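Local coordinates for ribose 5-phosphate isomerase RpiB (Thermoanaerobacter tengcongensis, PDB 4EGS), which probably removes phosphate from tyrosine residues through this N-terminal low molecular weight phosphatase domain, part of a longer protein that also belongs to the RpiB sugar isomerase family, at residues A[50-54]-A[165-170]; A[54-59]-A[173-177]; A[118-122]-A[149-153]; A[110-116]-A[131-137]. All blocks are in the same frame, centred on the assembly; numbering follows the deposited sequence. Where two conformers were deposited one is given.

Contact 1 (A[50-54]-A[165-170]); sequences MAEGI and TAEELS
Helix 47-61, which starts at the end of the CX5R phosphate-binding loop of the low molecular weight phosphatase fold, meets the C-terminal helix 159-179 here, with Met-50, Ala-51 and Ile-54 facing Thr-165, Ala-166, Leu-169 and Ser-170. The two short segments pass 9.7 Å apart with a crossing angle of -55°, and the small side chain of Ala-51 lets the backbones draw together beside Leu-169, CA to CA 6.0 Å. Leu-169 sends CD2 into the first turn: it sits 3.8 Å from Ala-51 CB and also touches Met-50 CB. Met-50 reaches across with its last carbon. Its chain runs extended past CG and then bends at the final torsion (chi3 70°), which turns CE against both Thr-165 CG2 and Ala-166 CB, 3.6 Å from each. One turn further along, Ile-54 brings CD1 to 4.4 Å from Leu-169 CB. No hydrogen bond joins the segments; the interface is apolar and buried. The nearby hydroxyl of Ser-170 was modelled in two positions, so its bond back to Ala-166 O within its own helix is doubtful. Helix 83-93 closes over the Met-50 end through Ala-85 and Leu-89, while Leu-169 lies close to Arg-47, a predicted active-site residue. Two helices packed side by side on one face of a parallel sheet, one of them leaving the phosphate loop, are typical of the low molecular weight tyrosine phosphatase fold.

Contact 2 (A[54-59]-A[173-177]); sequences IFNAKS and IDKLI
Phe-55 and Lys-58 face Ile-173, Asp-174 and Ile-177 where the same two helices of the phosphatase alpha/beta fold continue toward their C-terminal ends, and one charged pair closes an otherwise apolar seam. Lys-58 NZ donates to Asp-174 OD1 at 3.4 Å, a weak hydrogen bond within a salt bridge at the more exposed side. The lysine chain stays extended until its last torsion (chi4 -67°), where it bends and turns NZ to the carboxylate; on the way CD lies across Ile-173 CG2 at 3.5 Å. Two other polar side chains of 54-59 find partners outside the pair: Ser-59 OG is bonded to Trp-66 O, and Asn-56 OD1 takes Ala-68 N while lying at the edge of the Phe-55 ring, in its plane. The main-chain amides of Lys-58 and Ile-177 are used up by ordinary helical bonds to Ile-54 O and Ile-173 O. Inside the seam, the Phe-55 ring is met obliquely by Ile-173 CG2, Leu-176 CD1 and Ile-177 CG1, while Val-37 of the sheet also touches the phenylalanine. Ile-54 CD1 abuts Ile-173 CD1 at 3.6 Å, and Ile-177 CD1 ends 3.5 Å from Lys-58 CB.

Contact 3 (A[118-122]-A[149-153]); sequences AMAFS and GDVED
The carboxylate of Asp-150, in the loop that carries the predicted proton donor of the low molecular weight phosphatase fold, is the flat group that matters here, meeting Phe-121 and Ala-120 at the start of helix 121-130. Phe-121 N, the first amide of that helix, approaches Asp-150 OD2 from above the carboxylate plane, 63° out of it, at 3.2 Å. A negative group at this helix start probably interacts favourably with the helix dipole. Alongside, Ala-120, at the N-cap position, sets its CB 3.6 Å from Asp-150 CB, so the aspartate's aliphatic part packs while its oxygen bonds. A chi1 of -36° sets the carboxyl group on the side of the aspartate's own backbone N, near the helix start. The Phe-121 side chain leads away from this loop and touches Glu-143.

The proton donor itself is Asp-153, which is also part of the bicarbonate pocket. Met-119, just after strand 115-118, ties its loop to the sheet: Val-151 N donates to Met-119 O at 2.9 Å, nearly straight at 169°. Val-151 O in turn has a weak bond from Arg-47 NE, which places the loop beside Arg-47 of the pocket; the Met-119 side chain touches the same arginine. Met-119 O also receives Asp-150 CA at 3.4 Å, a CA-H...O contact.

Contact 4 (A[110-116]-A[131-137]); sequences LKGADLV and YPEYADK
Lys-137 meets Leu-110 and Ala-113 in the tight part of this contact, where its ammonium group is gripped by two backbone carbonyls. NZ donates to Leu-110 O at 2.7 Å and to Ala-113 O at 3.0 Å, the second bond lying in the carbonyl plane. Both acceptors come from the turn that ends helix 108-112, a place where outward-pointing carbonyls would probably welcome a positive charge. With chi1 at 51°, CG sits between the backbone N and the carbonyl carbon, and beyond it the chain runs straight to the turn. The backbone of the same residue bonds as well: Val-116 N donates to Lys-137 O at 3.0 Å, nearly straight at 168°, just before strand 138-140 begins. Val-116 CG1 also presses on that oxygen.

Leu-110 forms the apolar middle, laying CD2 over one face of the Tyr-131 ring, 3.7 Å from its centroid in a CH-pi contact. CD2 also reaches Tyr-134 more loosely, 4.1 Å from CD2 of that ring. On the solvent side, the exposed Lys-111 runs obliquely past the partly exposed Tyr-134, touching it mainly at OH, with CG at 3.2 Å.

Leu-110, Ala-113 and Val-116 back onto Leu-38 of strand 36-41, and Asp-114 OD2 bonds to Arg-36 N. Parallel strands 115-118 and 138-140 are joined through helix 121-130 in a beta-alpha-beta crossover, with 131-137 as its return loop.

In the fold
Contacts 1 and 2 are successive stages of one helix pair, 47-61 with 159-179; their centres lie about 8 Å apart and they share Ile-54. Contact 3 lies about 13 Å from contact 1, centre to centre; Met-119 touches Ala-51 and Val-151 meets Leu-169, so the contact 1 end of the helix pair and the proton-donor loop border the same predicted active site. Contact 4 is about 22 Å from contact 1 between centres, across the chain's centre, but reaches contact 2 through Leu-115 and Leu-176. Segments of contacts 3 and 4 alternate along the chain between the two helices: contact 4 at the start of strands 115-118 and 138-140, contact 3 just past the end of 115-118.

Contact 1 (A[50-54]-A[165-170])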
loop_
_atom_site.group_PDB
_atom_site.type_symbol
_atom_site.label_atom_id
_atom_site.label_comp_id
_atom_site.label_asym_id
_atom_site.label_seq_id
_atom_site.Cartn_x
_atom_site.Cartn_y
_atom_site.Cartn_z
ATOM N N MET A 50 -10.430 6.406 -17.003
ATOM C CA MET A 50 -11.473 5.685 -16.279
ATOM C C MET A 50 -10.891 4.901 -15.111
ATOM O O MET A 50 -11.396 4.974 -13.991
ATOM C CB MET A 50 -12.240 4.745 -17.216
ATOM C CG MET A 50 -13.209 5.453 -18.153
ATOM S SD MET A 50 -13.832 4.391 -19.475
ATOM C CE MET A 50 -14.897 3.283 -18.562
ATOM N N ALA A 51 -9.826 4.151 -15.381
ATOM C CA ALA A 51 -9.148 3.377 -14.348
ATOM C C ALA A 51 -8.641 4.289 -13.236
ATOM O O ALA A 51 -8.736 3.955 -12.057
ATOM C CB ALA A 51 -8.000 2.583 -14.948
ATOM N N GLU A 52 -8.109 5.443 -13.623
ATOM C CA GLU A 52 -7.644 6.437 -12.666
ATOM C C GLU A 52 -8.812 7.034 -11.891
ATOM O O GLU A 52 -8.726 7.245 -10.681
ATOM C CB GLU A 52 -6.891 7.552 -13.389
ATOM C CG GLU A 52 -6.562 8.753 -12.525
ATOM C CD GLU A 52 -6.140 9.954 -13.344
ATOM O OE1 GLU A 52 -5.801 10.996 -12.745
ATOM O OE2 GLU A 52 -6.154 9.857 -14.591
ATOM N N GLY A 53 -9.904 7.298 -12.602
ATOM C CA GLY A 53 -11.067 7.944 -12.025
ATOM C C GLY A 53 -11.718 7.180 -10.887
ATOM O O GLY A 53 -11.864 7.710 -9.785
ATOM N N ILE A 54 -12.113 5.937 -11.145
ATOM C CA ILE A 54 -12.824 5.158 -10.136
ATOM C C ILE A 54 -11.899 4.629 -9.037
ATOM O O ILE A 54 -12.352 4.348 -7.928
ATOM C CB ILE A 54 -13.664 4.008 -10.755
ATOM C CG1 ILE A 54 -12.943 2.661 -10.643
ATOM C CG2 ILE A 54 -14.031 4.328 -12.198
ATOM C CD1 ILE A 54 -11.914 2.424 -11.719
ATOM N N THR A 165 -16.626 -2.156 -19.892
ATOM C CA THR A 165 -15.229 -1.848 -19.599
ATOM C C THR A 165 -15.098 -1.179 -18.231
ATOM O O THR A 165 -14.145 -1.432 -17.489
ATOM C CB THR A 165 -14.600 -0.974 -20.714
ATOM O OG1 THR A 165 -13.735 -1.782 -21.522
ATOM C CG2 THR A 165 -13.795 0.182 -20.137
ATOM N N ALA A 166 -16.076 -0.343 -17.895
ATOM C CA ALA A 166 -16.109 0.317 -16.596
ATOM C C ALA A 166 -16.294 -0.680 -15.451
ATOM O O ALA A 166 -15.691 -0.534 -14.388
ATOM C CB ALA A 166 -17.201 1.382 -16.566
ATOM N N GLU A 167 -17.128 -1.690 -15.677
ATOM C CA GLU A 167 -17.386 -2.721 -14.678
ATOM C C GLU A 167 -16.136 -3.557 -14.419
ATOM O O GLU A 167 -15.779 -3.812 -13.268
ATOM C CB GLU A 167 -18.525 -3.625 -15.137
ATOM C CG GLU A 167 -19.845 -2.918 -15.381
ATOM C CD GLU A 167 -20.737 -3.723 -16.299
ATOM O OE1 GLU A 167 -21.894 -3.318 -16.531
ATOM O OE2 GLU A 167 -20.268 -4.768 -16.792
ATOM N N GLU A 168 -15.474 -3.982 -15.494
ATOM C CA GLU A 168 -14.254 -4.772 -15.372
ATOM C C GLU A 168 -13.189 -3.994 -14.610
ATOM O O GLU A 168 -12.551 -4.524 -13.704
ATOM C CB GLU A 168 -13.725 -5.199 -16.745
ATOM C CG GLU A 168 -12.374 -5.904 -16.682
ATOM C CD GLU A 168 -11.995 -6.593 -17.981
ATOM O OE1 GLU A 168 -12.904 -7.024 -18.721
ATOM O OE2 GLU A 168 -10.782 -6.706 -18.262
ATOM N N LEU A 169 -13.019 -2.728 -14.977
ATOM C CA LEU A 169 -12.064 -1.848 -14.313
ATOM C C LEU A 169 -12.379 -1.699 -12.828
ATOM O O LEU A 169 -11.483 -1.760 -11.986
ATOM C CB LEU A 169 -12.047 -0.478 -14.994
ATOM C CG LEU A 169 -10.743 -0.062 -15.677
ATOM C CD1 LEU A 169 -10.065 -1.254 -16.336
ATOM C CD2 LEU A 169 -11.014 1.029 -16.701
ATOM N N SER A 170 -13.656 -1.506 -12.512
ATOM C CA SER A 170 -14.090 -1.358 -11.128
ATOM C C SER A 170 -13.827 -2.628 -10.329
ATOM O O SER A 170 -13.488 -2.571 -9.148
ATOM C CB SER A 170 -15.576 -0.999 -11.067
ATOM O OG SER A 170 -15.832 0.226 -11.732
#

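Contact 2 (A[54-59]-A[173-177])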
loop_
_atom_site.group_PDB
_atom_site.type_symbol
_atom_site.label_atom_id
_atom_site.label_comp_id
_atom_site.label_asym_id
_atom_site.label_seq_id
_atom_site.Cartn_x
_atom_site.Cartn_y
_atom_site.Cartn_z
ATOM N N ILE A 54 -12.113 5.937 -11.145
ATOM C CA ILE A 54 -12.824 5.158 -10.136
ATOM C C ILE A 54 -11.899 4.629 -9.037
ATOM O O ILE A 54 -12.352 4.348 -7.928
ATOM C CB ILE A 54 -13.664 4.008 -10.755
ATOM C CG1 ILE A 54 -12.943 2.661 -10.643
ATOM C CG2 ILE A 54 -14.031 4.328 -12.198
ATOM C CD1 ILE A 54 -11.914 2.424 -11.719
ATOM N N PHE A 55 -10.608 4.502 -9.341
ATOM C CA PHE A 55 -9.631 4.102 -8.332
ATOM C C PHE A 55 -9.597 5.137 -7.219
ATOM O O PHE A 55 -9.707 4.797 -6.042
ATOM C CB PHE A 55 -8.233 3.946 -8.936
ATOM C CG PHE A 55 -7.160 3.645 -7.918
ATOM C CD1 PHE A 55 -6.864 2.338 -7.568
ATOM C CD2 PHE A 55 -6.447 4.671 -7.313
ATOM C CE1 PHE A 55 -5.880 2.060 -6.636
ATOM C CE2 PHE A 55 -5.465 4.399 -6.381
ATOM C CZ PHE A 55 -5.180 3.092 -6.043
ATOM N N ASN A 56 -9.433 6.399 -7.605
ATOM C CA ASN A 56 -9.434 7.496 -6.648
ATOM C C ASN A 56 -10.745 7.562 -5.882
ATOM O O ASN A 56 -10.743 7.696 -4.662
ATOM C CB ASN A 56 -9.151 8.829 -7.345
ATOM C CG ASN A 56 -7.709 8.954 -7.797
ATOM O OD1 ASN A 56 -6.810 8.346 -7.213
ATOM N ND2 ASN A 56 -7.478 9.746 -8.838
ATOM N N ALA A 57 -11.859 7.447 -6.600
ATOM C CA ALA A 57 -13.182 7.450 -5.981
ATOM C C ALA A 57 -13.317 6.340 -4.942
ATOM O O ALA A 57 -13.982 6.511 -3.921
ATOM C CB ALA A 57 -14.266 7.325 -7.038
ATOM N N LYS A 58 -12.686 5.200 -5.209
ATOM C CA LYS A 58 -12.629 4.116 -4.236
ATOM C C LYS A 58 -11.588 4.437 -3.171
ATOM O O LYS A 58 -11.793 4.175 -1.988
ATOM C CB LYS A 58 -12.292 2.787 -4.916
ATOM C CG LYS A 58 -13.394 2.219 -5.797
ATOM C CD LYS A 58 -12.990 0.858 -6.347
ATOM C CE LYS A 58 -13.912 0.398 -7.467
ATOM N NZ LYS A 58 -15.293 0.116 -6.990
ATOM N N SER A 59 -10.469 5.012 -3.602
ATOM C CA SER A 59 -9.411 5.421 -2.685
ATOM C C SER A 59 -9.841 6.615 -1.838
ATOM O O SER A 59 -9.222 6.915 -0.819
ATOM C CB SER A 59 -8.134 5.761 -3.454
ATOM O OG SER A 59 -7.165 6.341 -2.597
ATOM N N ILE A 173 -9.871 -3.014 -9.994
ATOM C CA ILE A 173 -9.333 -2.038 -9.052
ATOM C C ILE A 173 -9.680 -2.420 -7.607
ATOM O O ILE A 173 -8.924 -2.127 -6.677
ATOM C CB ILE A 173 -9.765 -0.589 -9.416
ATOM C CG1 ILE A 173 -8.680 0.091 -10.256
ATOM C CG2 ILE A 173 -10.020 0.248 -8.180
ATOM C CD1 ILE A 173 -9.018 0.231 -11.722
ATOM N N ASP A 174 -10.810 -3.101 -7.430
ATOM C CA ASP A 174 -11.167 -3.665 -6.130
ATOM C C ASP A 174 -10.081 -4.620 -5.637
ATOM O O ASP A 174 -9.671 -4.562 -4.477
ATOM C CB ASP A 174 -12.510 -4.398 -6.199
ATOM C CG ASP A 174 -13.695 -3.467 -6.020
ATOM O OD1 ASP A 174 -13.499 -2.341 -5.516
ATOM O OD2 ASP A 174 -14.825 -3.866 -6.372
ATOM N N LYS A 175 -9.618 -5.495 -6.526
ATOM C CA LYS A 175 -8.540 -6.421 -6.200
ATOM C C LYS A 175 -7.231 -5.664 -6.014
ATOM O O LYS A 175 -6.415 -6.013 -5.161
ATOM C CB LYS A 175 -8.370 -7.468 -7.304
ATOM C CG LYS A 175 -9.633 -8.226 -7.668
ATOM C CD LYS A 175 -9.303 -9.444 -8.520
ATOM C CE LYS A 175 -10.531 -9.965 -9.253
ATOM N NZ LYS A 175 -11.675 -10.226 -8.336
ATOM N N LEU A 176 -7.044 -4.629 -6.828
ATOM C CA LEU A 176 -5.843 -3.803 -6.788
ATOM C C LEU A 176 -5.679 -3.164 -5.414
ATOM O O LEU A 176 -4.622 -3.263 -4.794
ATOM C CB LEU A 176 -5.935 -2.703 -7.849
ATOM C CG LEU A 176 -4.683 -2.276 -8.620
ATOM C CD1 LEU A 176 -4.823 -0.833 -9.088
ATOM C CD2 LEU A 176 -3.413 -2.463 -7.809
ATOM N N ILE A 177 -6.739 -2.510 -4.951
ATOM C CA ILE A 177 -6.718 -1.781 -3.687
ATOM C C ILE A 177 -6.406 -2.684 -2.490
ATOM O O ILE A 177 -5.681 -2.287 -1.574
ATOM C CB ILE A 177 -8.040 -1.010 -3.476
ATOM C CG1 ILE A 177 -8.098 0.184 -4.432
ATOM C CG2 ILE A 177 -8.184 -0.541 -2.038
ATOM C CD1 ILE A 177 -9.261 1.108 -4.189
#

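Contact 3 (A[118-122]-A[149-153])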
loop_
_atom_site.group_PDB
_atom_site.type_symbol
_atom_site.label_atom_id
_atom_site.label_comp_id
_atom_site.label_asym_id
_atom_site.label_seq_id
_atom_site.Cartn_x
_atom_site.Cartn_y
_atom_site.Cartn_z
ATOM N N ALA A 118 -0.468 -1.311 -16.886
ATOM C CA ALA A 118 -0.927 -1.145 -18.259
ATOM C C ALA A 118 -2.246 -1.877 -18.477
ATOM O O ALA A 118 -2.461 -2.960 -17.933
ATOM C CB ALA A 118 0.126 -1.651 -19.228
ATOM N N MET A 119 -3.127 -1.282 -19.274
ATOM C CA MET A 119 -4.415 -1.892 -19.580
ATOM C C MET A 119 -4.238 -3.156 -20.411
ATOM O O MET A 119 -5.000 -4.113 -20.277
ATOM C CB MET A 119 -5.317 -0.905 -20.322
ATOM C CG MET A 119 -5.728 0.295 -19.492
ATOM S SD MET A 119 -6.555 -0.195 -17.970
ATOM C CE MET A 119 -5.499 0.587 -16.755
ATOM N N ALA A 120 -3.223 -3.152 -21.270
ATOM C CA ALA A 120 -2.968 -4.281 -22.155
ATOM C C ALA A 120 -1.504 -4.700 -22.124
ATOM O O ALA A 120 -0.638 -3.942 -21.689
ATOM C CB ALA A 120 -3.391 -3.944 -23.574
ATOM N N PHE A 121 -1.239 -5.914 -22.594
ATOM C CA PHE A 121 0.118 -6.443 -22.649
ATOM C C PHE A 121 0.953 -5.662 -23.659
ATOM O O PHE A 121 2.181 -5.629 -23.571
ATOM C CB PHE A 121 0.091 -7.927 -23.021
ATOM C CG PHE A 121 0.979 -8.783 -22.166
ATOM C CD1 PHE A 121 0.683 -8.990 -20.829
ATOM C CD2 PHE A 121 2.105 -9.390 -22.698
ATOM C CE1 PHE A 121 1.494 -9.779 -20.037
ATOM C CE2 PHE A 121 2.920 -10.182 -21.912
ATOM C CZ PHE A 121 2.614 -10.376 -20.580
ATOM N N SER A 122 0.275 -5.037 -24.617
ATOM C CA SER A 122 0.934 -4.208 -25.618
ATOM C C SER A 122 1.565 -2.982 -24.972
ATOM O O SER A 122 2.714 -2.641 -25.256
ATOM C CB SER A 122 -0.064 -3.771 -26.690
ATOM O OG SER A 122 -1.083 -2.953 -26.137
ATOM N N GLY A 149 -4.889 -11.434 -19.586
ATOM C CA GLY A 149 -5.671 -10.737 -20.589
ATOM C C GLY A 149 -5.493 -9.232 -20.565
ATOM O O GLY A 149 -4.683 -8.698 -19.805
ATOM N N ASP A 150 -6.257 -8.548 -21.411
ATOM C CA ASP A 150 -6.195 -7.096 -21.508
ATOM C C ASP A 150 -7.580 -6.498 -21.314
ATOM O O ASP A 150 -8.589 -7.176 -21.507
ATOM C CB ASP A 150 -5.673 -6.677 -22.884
ATOM C CG ASP A 150 -4.620 -7.620 -23.428
ATOM O OD1 ASP A 150 -4.754 -8.042 -24.595
ATOM O OD2 ASP A 150 -3.659 -7.934 -22.698
ATOM N N VAL A 151 -7.627 -5.227 -20.933
ATOM C CA VAL A 151 -8.875 -4.478 -20.951
ATOM C C VAL A 151 -8.971 -3.784 -22.304
ATOM O O VAL A 151 -8.187 -2.885 -22.603
ATOM C CB VAL A 151 -8.939 -3.437 -19.821
ATOM C CG1 VAL A 151 -10.276 -2.714 -19.844
ATOM C CG2 VAL A 151 -8.719 -4.105 -18.475
ATOM N N GLU A 152 -9.929 -4.213 -23.120
ATOM C CA GLU A 152 -10.000 -3.789 -24.517
ATOM C C GLU A 152 -10.473 -2.348 -24.706
ATOM O O GLU A 152 -11.200 -1.804 -23.876
ATOM C CB GLU A 152 -10.888 -4.747 -25.317
ATOM C CG GLU A 152 -10.557 -6.222 -25.118
ATOM C CD GLU A 152 -9.277 -6.653 -25.817
ATOM O OE1 GLU A 152 -8.640 -5.815 -26.492
ATOM O OE2 GLU A 152 -8.908 -7.840 -25.694
ATOM N N ASP A 153 -10.053 -1.746 -25.815
ATOM C CA ASP A 153 -10.378 -0.361 -26.141
ATOM C C ASP A 153 -11.845 -0.221 -26.534
ATOM O O ASP A 153 -12.306 -0.872 -27.473
ATOM C CB ASP A 153 -9.485 0.120 -27.292
ATOM C CG ASP A 153 -9.483 1.633 -27.451
ATOM O OD1 ASP A 153 -10.371 2.308 -26.890
ATOM O OD2 ASP A 153 -8.586 2.151 -28.151
#

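Contact 4 (A[110-116]-A[131-137])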
loop_
_atom_site.group_PDB
_atom_site.type_symbol
_atom_site.label_atom_id
_atom_site.label_comp_id
_atom_site.label_asym_id
_atom_site.label_seq_id
_atom_site.Cartn_x
_atom_site.Cartn_y
_atom_site.Cartn_z
ATOM N N LEU A 110 7.158 7.907 -14.809
ATOM C CA LEU A 110 7.666 6.582 -14.459
ATOM C C LEU A 110 8.482 6.585 -13.169
ATOM O O LEU A 110 8.350 5.682 -12.343
ATOM C CB LEU A 110 8.486 6.000 -15.611
ATOM C CG LEU A 110 7.837 4.826 -16.347
ATOM C CD1 LEU A 110 6.393 5.143 -16.695
ATOM C CD2 LEU A 110 8.623 4.481 -17.600
ATOM N N LYS A 111 9.325 7.601 -13.002
ATOM C CA LYS A 111 10.153 7.726 -11.806
ATOM C C LYS A 111 9.314 7.951 -10.552
ATOM O O LYS A 111 9.592 7.380 -9.496
ATOM C CB LYS A 111 11.152 8.872 -11.966
ATOM C CG LYS A 111 12.317 8.571 -12.890
ATOM C CD LYS A 111 13.117 9.833 -13.177
ATOM C CE LYS A 111 14.468 9.515 -13.794
ATOM N NZ LYS A 111 15.364 8.817 -12.831
ATOM N N GLY A 112 8.289 8.788 -10.674
ATOM C CA GLY A 112 7.436 9.119 -9.548
ATOM C C GLY A 112 6.459 8.014 -9.195
ATOM O O GLY A 112 5.812 8.057 -8.147
ATOM N N ALA A 113 6.354 7.018 -10.068
ATOM C CA ALA A 113 5.415 5.921 -9.865
ATOM C C ALA A 113 6.017 4.784 -9.046
ATOM O O ALA A 113 7.090 4.273 -9.370
ATOM C CB ALA A 113 4.910 5.400 -11.203
ATOM N N ASP A 114 5.322 4.396 -7.980
ATOM C CA ASP A 114 5.716 3.234 -7.195
ATOM C C ASP A 114 5.314 1.982 -7.959
ATOM O O ASP A 114 5.965 0.940 -7.868
ATOM C CB ASP A 114 5.029 3.246 -5.827
ATOM C CG ASP A 114 5.274 4.530 -5.060
ATOM O OD1 ASP A 114 6.378 4.685 -4.496
ATOM O OD2 ASP A 114 4.360 5.380 -5.011
ATOM N N LEU A 115 4.231 2.106 -8.718
ATOM C CA LEU A 115 3.675 1.004 -9.489
ATOM C C LEU A 115 3.024 1.554 -10.752
ATOM O O LEU A 115 2.305 2.551 -10.702
ATOM C CB LEU A 115 2.639 0.253 -8.653
ATOM C CG LEU A 115 1.665 -0.675 -9.383
ATOM C CD1 LEU A 115 2.365 -1.931 -9.877
ATOM C CD2 LEU A 115 0.485 -1.025 -8.490
ATOM N N VAL A 116 3.282 0.913 -11.886
ATOM C CA VAL A 116 2.653 1.324 -13.135
ATOM C C VAL A 116 1.923 0.157 -13.801
ATOM O O VAL A 116 2.525 -0.870 -14.116
ATOM C CB VAL A 116 3.668 1.976 -14.106
ATOM C CG1 VAL A 116 4.965 1.193 -14.137
ATOM C CG2 VAL A 116 3.074 2.105 -15.497
ATOM N N TYR A 131 11.957 1.016 -21.571
ATOM C CA TYR A 131 12.385 1.357 -20.217
ATOM C C TYR A 131 12.738 0.122 -19.394
ATOM O O TYR A 131 11.951 -0.307 -18.549
ATOM C CB TYR A 131 11.293 2.149 -19.496
ATOM C CG TYR A 131 10.852 3.404 -20.214
ATOM C CD1 TYR A 131 11.674 4.523 -20.264
ATOM C CD2 TYR A 131 9.609 3.476 -20.830
ATOM C CE1 TYR A 131 11.275 5.674 -20.916
ATOM C CE2 TYR A 131 9.199 4.625 -21.481
ATOM C CZ TYR A 131 10.037 5.720 -21.522
ATOM O OH TYR A 131 9.635 6.865 -22.170
ATOM N N PRO A 132 13.926 -0.453 -19.630
ATOM C CA PRO A 132 14.346 -1.601 -18.826
ATOM C C PRO A 132 14.752 -1.140 -17.430
ATOM O O PRO A 132 15.198 -0.001 -17.273
ATOM C CB PRO A 132 15.568 -2.137 -19.587
ATOM C CG PRO A 132 15.575 -1.415 -20.912
ATOM C CD PRO A 132 14.934 -0.103 -20.639
ATOM N N GLU A 133 14.579 -2.010 -16.438
ATOM C CA GLU A 133 14.885 -1.709 -15.034
ATOM C C GLU A 133 13.926 -0.695 -14.399
ATOM O O GLU A 133 14.018 -0.399 -13.207
ATOM C CB GLU A 133 16.359 -1.323 -14.833
ATOM C CG GLU A 133 17.334 -2.486 -15.012
ATOM C CD GLU A 133 17.458 -2.939 -16.458
ATOM O OE1 GLU A 133 17.774 -2.092 -17.321
ATOM O OE2 GLU A 133 17.237 -4.139 -16.733
ATOM N N TYR A 134 13.016 -0.162 -15.209
ATOM C CA TYR A 134 11.782 0.419 -14.704
ATOM C C TYR A 134 10.790 -0.728 -14.741
ATOM O O TYR A 134 9.701 -0.656 -14.176
ATOM C CB TYR A 134 11.288 1.545 -15.611
ATOM C CG TYR A 134 11.968 2.875 -15.389
ATOM C CD1 TYR A 134 12.151 3.382 -14.109
ATOM C CD2 TYR A 134 12.423 3.626 -16.464
ATOM C CE1 TYR A 134 12.772 4.601 -13.907
ATOM C CE2 TYR A 134 13.044 4.843 -16.272
ATOM C CZ TYR A 134 13.216 5.326 -14.994
ATOM O OH TYR A 134 13.837 6.540 -14.808
ATOM N N ALA A 135 11.205 -1.797 -15.417
ATOM C CA ALA A 135 10.373 -2.971 -15.656
ATOM C C ALA A 135 9.960 -3.682 -14.371
ATOM O O ALA A 135 8.989 -4.441 -14.362
ATOM C CB ALA A 135 11.093 -3.940 -16.588
ATOM N N ASP A 136 10.697 -3.438 -13.293
ATOM C CA ASP A 136 10.414 -4.076 -12.011
ATOM C C ASP A 136 9.060 -3.642 -11.456
ATOM O O ASP A 136 8.413 -4.387 -10.721
ATOM C CB ASP A 136 11.522 -3.770 -11.000
ATOM C CG ASP A 136 11.369 -4.559 -9.712
ATOM O OD1 ASP A 136 11.598 -3.983 -8.628
ATOM O OD2 ASP A 136 11.024 -5.757 -9.787
ATOM N N LYS A 137 8.636 -2.434 -11.813
ATOM C CA LYS A 137 7.355 -1.911 -11.352
ATOM C C LYS A 137 6.316 -1.858 -12.471
ATOM O O LYS A 137 5.209 -1.359 -12.275
ATOM C CB LYS A 137 7.530 -0.532 -10.705
ATOM C CG LYS A 137 8.303 0.473 -11.546
ATOM C CD LYS A 137 8.578 1.745 -10.757
ATOM C CE LYS A 137 9.420 2.728 -11.551
ATOM N NZ LYS A 137 9.703 3.965 -10.768
#